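Local coordinates for gram-negative insecticidal protein (Chromobacterium piscinae, PDB 6FBM), which is an insecticidal toxin of the MACPF and beta-tripod families, probably acting by forming pores in target-cell membranes, at residues D332-L341 with R454-G462. Residues are numbered along the deposited sequence; the frame is centred on the assembly and turned at random.
Sequences DSGSGASEDL and RVWWDKGTG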
loop_
_atom_site.group_PDB
_atom_site.type_symbol
_atom_site.label_atom_id
_atom_site.label_comp_id
_atom_site.label_asym_id
_atom_site.label_seq_id
_atom_site.Cartn_x
_atom_site.Cartn_y
_atom_site.Cartn_z
ATOM N N ASP A 332 65.482 42.971 -42.086
ATOM C CA ASP A 332 66.781 42.340 -42.310
ATOM C C ASP A 332 67.970 43.304 -42.400
ATOM O O ASP A 332 68.948 43.011 -43.083
ATOM C CB ASP A 332 66.737 41.406 -43.518
ATOM C CG ASP A 332 66.956 42.117 -44.840
ATOM O OD1 ASP A 332 66.338 43.163 -45.063
ATOM O OD2 ASP A 332 67.734 41.610 -45.668
ATOM N N SER A 333 67.890 44.433 -41.691
ATOM C CA SER A 333 68.965 45.430 -41.648
ATOM C C SER A 333 70.143 44.787 -40.967
ATOM O O SER A 333 70.001 44.203 -39.884
ATOM C CB SER A 333 68.549 46.669 -40.843
ATOM O OG SER A 333 67.441 47.331 -41.440
ATOM N N GLY A 334 71.302 44.899 -41.618
ATOM C CA GLY A 334 72.526 44.267 -41.157
ATOM C C GLY A 334 72.717 42.868 -41.709
ATOM O O GLY A 334 73.759 42.278 -41.459
ATOM N N SER A 335 71.742 42.311 -42.440
ATOM C CA SER A 335 71.858 40.919 -42.879
ATOM C C SER A 335 72.761 40.748 -44.082
ATOM O O SER A 335 73.153 39.620 -44.405
ATOM C CB SER A 335 70.494 40.328 -43.229
ATOM O OG SER A 335 70.037 40.759 -44.502
ATOM N N GLY A 336 73.047 41.844 -44.791
ATOM C CA GLY A 336 73.797 41.780 -46.038
ATOM C C GLY A 336 73.053 41.161 -47.201
ATOM O O GLY A 336 73.635 40.995 -48.269
ATOM N N ALA A 337 71.774 40.828 -47.042
ATOM C CA ALA A 337 70.997 40.326 -48.174
ATOM C C ALA A 337 70.756 41.499 -49.121
ATOM O O ALA A 337 70.569 42.636 -48.687
ATOM C CB ALA A 337 69.687 39.724 -47.707
ATOM N N SER A 338 70.797 41.212 -50.419
ATOM C CA SER A 338 70.631 42.248 -51.442
ATOM C C SER A 338 69.307 42.923 -51.182
ATOM O O SER A 338 69.251 44.151 -50.996
ATOM C CB SER A 338 70.661 41.659 -52.865
ATOM O OG SER A 338 71.766 40.762 -53.009
ATOM N N GLU A 339 68.252 42.103 -51.107
ATOM C CA GLU A 339 66.900 42.614 -50.904
ATOM C C GLU A 339 66.611 43.000 -49.461
ATOM O O GLU A 339 67.235 42.503 -48.512
ATOM C CB GLU A 339 65.883 41.626 -51.427
ATOM C CG GLU A 339 66.016 41.379 -52.924
ATOM C CD GLU A 339 65.070 40.314 -53.404
ATOM O OE1 GLU A 339 64.781 40.275 -54.613
ATOM O OE2 GLU A 339 64.608 39.509 -52.575
ATOM N N ASP A 340 65.700 43.950 -49.318
ATOM C CA ASP A 340 65.210 44.391 -48.025
ATOM C C ASP A 340 64.026 43.478 -47.660
ATOM O O ASP A 340 63.253 43.072 -48.524
ATOM C CB ASP A 340 64.705 45.843 -48.093
ATOM C CG ASP A 340 65.805 46.882 -48.302
ATOM O OD1 ASP A 340 66.917 46.732 -47.757
ATOM O OD2 ASP A 340 65.501 47.908 -48.979
ATOM N N LEU A 341 63.888 43.173 -46.375
ATOM C CA LEU A 341 62.754 42.427 -45.846
ATOM C C LEU A 341 62.265 43.124 -44.604
ATOM O O LEU A 341 63.049 43.433 -43.724
ATOM C CB LEU A 341 63.160 41.012 -45.432
ATOM C CG LEU A 341 62.076 40.139 -44.803
ATOM C CD1 LEU A 341 60.934 39.925 -45.782
ATOM C CD2 LEU A 341 62.685 38.818 -44.377
ATOM N N ARG A 454 56.922 35.984 -54.971
ATOM C CA ARG A 454 58.044 35.937 -54.032
ATOM C C ARG A 454 58.166 37.255 -53.281
ATOM O O ARG A 454 58.090 38.329 -53.880
ATOM C CB ARG A 454 59.345 35.662 -54.771
ATOM C CG ARG A 454 60.559 35.402 -53.880
ATOM C CD ARG A 454 61.780 35.127 -54.722
ATOM N NE ARG A 454 62.180 36.328 -55.456
ATOM C CZ ARG A 454 62.843 37.358 -54.941
ATOM N NH1 ARG A 454 63.218 37.351 -53.666
ATOM N NH2 ARG A 454 63.144 38.396 -55.714
ATOM N N VAL A 455 58.328 37.168 -51.971
ATOM C CA VAL A 455 58.496 38.348 -51.145
ATOM C C VAL A 455 59.954 38.736 -51.064
ATOM O O VAL A 455 60.281 39.920 -51.154
ATOM C CB VAL A 455 57.969 38.109 -49.722
ATOM C CG1 VAL A 455 58.178 39.352 -48.840
ATOM C CG2 VAL A 455 56.489 37.714 -49.771
ATOM N N TRP A 456 60.828 37.734 -50.885
ATOM C CA TRP A 456 62.225 37.953 -50.487
ATOM C C TRP A 456 63.013 36.634 -50.519
ATOM O O TRP A 456 62.427 35.557 -50.494
ATOM C CB TRP A 456 62.242 38.521 -49.082
ATOM C CG TRP A 456 63.570 38.840 -48.471
ATOM C CD1 TRP A 456 64.236 40.006 -48.567
ATOM C CD2 TRP A 456 64.354 38.004 -47.608
ATOM N NE1 TRP A 456 65.388 39.965 -47.833
ATOM C CE2 TRP A 456 65.485 38.742 -47.231
ATOM C CE3 TRP A 456 64.198 36.709 -47.115
ATOM C CZ2 TRP A 456 66.473 38.233 -46.388
ATOM C CZ3 TRP A 456 65.190 36.204 -46.262
ATOM C CH2 TRP A 456 66.304 36.966 -45.916
ATOM N N TRP A 457 64.328 36.750 -50.656
ATOM C CA TRP A 457 65.277 35.659 -50.439
ATOM C C TRP A 457 66.541 36.252 -49.836
ATOM O O TRP A 457 66.734 37.469 -49.855
ATOM C CB TRP A 457 65.634 34.861 -51.715
ATOM C CG TRP A 457 65.834 35.656 -52.987
ATOM C CD1 TRP A 457 66.318 36.934 -53.110
ATOM C CD2 TRP A 457 65.581 35.202 -54.327
ATOM N NE1 TRP A 457 66.343 37.314 -54.426
ATOM C CE2 TRP A 457 65.901 36.274 -55.201
ATOM C CE3 TRP A 457 65.112 33.995 -54.878
ATOM C CZ2 TRP A 457 65.767 36.173 -56.593
ATOM C CZ3 TRP A 457 64.967 33.904 -56.247
ATOM C CH2 TRP A 457 65.287 34.990 -57.096
ATOM N N ASP A 458 67.399 35.390 -49.306
ATOM C CA ASP A 458 68.551 35.844 -48.542
ATOM C C ASP A 458 69.795 36.079 -49.370
ATOM O O ASP A 458 70.828 36.423 -48.815
ATOM C CB ASP A 458 68.863 34.843 -47.410
ATOM C CG ASP A 458 69.596 33.599 -47.895
ATOM O OD1 ASP A 458 69.089 32.947 -48.821
ATOM O OD2 ASP A 458 70.645 33.265 -47.342
ATOM N N LYS A 459 69.734 35.889 -50.694
ATOM C CA LYS A 459 70.965 35.922 -51.491
ATOM C C LYS A 459 71.666 37.285 -51.385
ATOM O O LYS A 459 71.022 38.334 -51.389
ATOM C CB LYS A 459 70.756 35.425 -52.911
ATOM C CG LYS A 459 69.977 36.322 -53.835
ATOM C CD LYS A 459 69.008 35.503 -54.725
ATOM C CE LYS A 459 69.626 34.457 -55.610
ATOM N NZ LYS A 459 68.733 34.185 -56.809
ATOM N N GLY A 460 72.987 37.215 -51.218
ATOM C CA GLY A 460 73.802 38.343 -50.793
ATOM C C GLY A 460 74.285 38.227 -49.359
ATOM O O GLY A 460 75.357 38.744 -49.029
ATOM N N THR A 461 73.497 37.573 -48.502
ATOM C CA THR A 461 73.850 37.407 -47.074
ATOM C C THR A 461 75.126 36.564 -46.874
ATOM O O THR A 461 75.928 36.823 -45.971
ATOM C CB THR A 461 72.642 36.844 -46.271
ATOM O OG1 THR A 461 72.777 37.131 -44.867
ATOM C CG2 THR A 461 72.501 35.364 -46.464
ATOM N N GLY A 462 75.299 35.562 -47.749
ATOM C CA GLY A 462 76.408 34.617 -47.670
ATOM C C GLY A 462 76.232 33.590 -46.577
ATOM O O GLY A 462 77.177 33.278 -45.868
#
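Glu339 sets its CG beside the backbone N (chi1 -62°) and runs extended beyond it, while Arg454 starts with CG anti to its own N and bends at chi3. These shapes bring the carboxylate and guanidinium together from opposite directions. The salt bridge is a two-pronged, end-on grip: NH2 of Arg454 lies 2.7 Å from OE1 of Glu339. NH1 of Arg454 is 2.8 Å from OE2 of Glu339, each oxygen offering its syn lone pair. The two planes are only 13° apart. Trp457 lays its ring over one guanidinium face, and its backbone N adds a weak bond to OE2 of Glu339. Here the loop between strands 326-331 and 342-346 packs on strand 450-457, an edge strand of a three-stranded antiparallel sheet, about 47 Å from the centre of the chain to that of the contact, in a region consistent with the beta-tripod part of the toxin. Next along, Leu341 sits on Trp456, its CB 3.5 Å from the centroid of the five-membered ring in a CH-pi contact and CD2 reaching on over the same face. At the ring edge, NE1 of Trp456 gives a weak 3.2 Å bond to the carbonyl O of Glu339. The strand runs into a type II turn, Asp458 to Thr461, held to Tyr489 through the Asp458 carboxylate. Across from that turn, the N-H of Ser338 is aimed almost straight (173°) at Lys459 O, 3.0 Å from N, and the hydroxyl OG1 of Thr461 donates to Ser335 O at 2.6 Å.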